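Local coordinates for protein estrogen receptor (Crassostrea gigas, PDB 4N1Y) that probably acts as a constitutively active nuclear receptor transcription factor, an evolutionary relative of the estrogen-responsive steroid receptors, at residues 174-177 and 178-182. Residues are numbered along the deposited sequence; the frame is centred on the assembly and turned at random.
Sequences VDTA and QKYHP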
# COMPACT_ATOMS: atom_id res chain seq x y z
N VAL B 174 -0.94 19.46 -1.21
CA VAL B 174 -2.16 20.09 -1.66
C VAL B 174 -1.93 21.42 -2.37
O VAL B 174 -2.50 21.70 -3.42
CB VAL B 174 -3.11 20.29 -0.48
CG1 VAL B 174 -4.24 21.21 -0.86
CG2 VAL B 174 -3.65 18.96 -0.02
N ASP B 175 -1.06 22.25 -1.78
CA ASP B 175 -0.71 23.54 -2.37
C ASP B 175 0.07 23.36 -3.66
O ASP B 175 -0.14 24.10 -4.61
CB ASP B 175 0.10 24.38 -1.38
CG ASP B 175 -0.76 24.92 -0.25
OD1 ASP B 175 -1.96 24.57 -0.20
OD2 ASP B 175 -0.24 25.69 0.59
N THR B 176 0.96 22.38 -3.69
CA THR B 176 1.78 22.15 -4.87
C THR B 176 0.92 21.63 -6.01
O THR B 176 1.14 21.96 -7.18
CB THR B 176 2.92 21.18 -4.57
OG1 THR B 176 3.72 21.76 -3.54
CG2 THR B 176 3.81 20.98 -5.79
N ALA B 177 -0.10 20.86 -5.66
CA ALA B 177 -1.02 20.37 -6.66
C ALA B 177 -1.85 21.50 -7.23
O ALA B 177 -2.18 21.52 -8.42
CB ALA B 177 -1.90 19.32 -6.08
N GLN B 178 -2.18 22.46 -6.38
CA GLN B 178 -2.97 23.58 -6.84
C GLN B 178 -2.14 24.40 -7.82
O GLN B 178 -2.66 24.90 -8.81
CB GLN B 178 -3.44 24.44 -5.66
CG GLN B 178 -4.34 25.63 -6.05
CD GLN B 178 -5.62 25.24 -6.77
OE1 GLN B 178 -5.99 24.07 -6.83
NE2 GLN B 178 -6.30 26.22 -7.35
N LYS B 179 -0.83 24.47 -7.57
CA LYS B 179 0.07 25.26 -8.41
C LYS B 179 0.19 24.68 -9.83
O LYS B 179 0.06 25.40 -10.81
CB LYS B 179 1.45 25.35 -7.75
CG LYS B 179 2.35 26.37 -8.38
CD LYS B 179 3.79 26.22 -7.91
CE LYS B 179 4.64 27.32 -8.53
NZ LYS B 179 6.05 27.36 -8.04
N TYR B 180 0.48 23.39 -9.94
CA TYR B 180 0.72 22.78 -11.24
C TYR B 180 -0.55 22.20 -11.85
O TYR B 180 -0.58 21.90 -13.04
CB TYR B 180 1.79 21.70 -11.15
CG TYR B 180 3.10 22.24 -10.69
CD1 TYR B 180 3.85 23.08 -11.51
CD2 TYR B 180 3.59 21.95 -9.42
CE1 TYR B 180 5.05 23.60 -11.08
CE2 TYR B 180 4.79 22.46 -8.99
CZ TYR B 180 5.52 23.29 -9.82
OH TYR B 180 6.72 23.80 -9.38
N HIS B 181 -1.59 22.00 -11.04
CA HIS B 181 -2.83 21.44 -11.57
C HIS B 181 -4.08 22.08 -10.98
O HIS B 181 -4.89 21.38 -10.38
CB HIS B 181 -2.86 19.93 -11.33
CG HIS B 181 -1.57 19.23 -11.64
ND1 HIS B 181 -1.20 18.91 -12.93
CD2 HIS B 181 -0.59 18.78 -10.83
CE1 HIS B 181 -0.02 18.30 -12.90
NE2 HIS B 181 0.37 18.21 -11.64
N PRO B 182 -4.27 23.40 -11.17
CA PRO B 182 -5.33 24.17 -10.50
C PRO B 182 -6.75 23.64 -10.73
O PRO B 182 -7.13 23.32 -11.87
CB PRO B 182 -5.20 25.56 -11.13
CG PRO B 182 -4.56 25.30 -12.45
CD PRO B 182 -3.60 24.18 -12.23
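T176 and Y180 stand side by side one turn apart at the C-terminal end of helix 159-180. In T176, chi1 of -60° sets OG1 anti to the carbonyl carbon and leaves CG2 opposite the backbone N, where it meets the edge of the Y180 ring in plane, 3.7 Å from CE2. Over one face of that ring, off-centre, lies CD of K179. With CG of Y180 anti to the carbonyl carbon, the ring leans back along the helix, and CD2 comes within 3.3 Å of T176 O.

Backbone bonds carry the last turn. Q178 N and K179 N donate to V174 O and D175 O, both at 3.1 Å, and Y180 N gives T176 O the straightest bond of the four, at 164°. H181 N closes the series on A177 O at 2.7 Å, and H181 is the first residue to leave helical geometry, ahead of P182. In this nuclear receptor ligand-binding domain, the helix end packs beside helix 137-149 and precedes helix 187-215, whose H187 and V188 touch A177, while V174 packs on V185 of the second subunit.

Among the polar ends, Y180 OH and H181 NE2 hydrogen-bond to D138 and E139 of helix 137-149, whereas T176 OG1 bonds back to A172 O in its own helix. With an alanine at Y180, D138 would probably lose its hydroxyl partner and T176 CG2 the ring edge beside it.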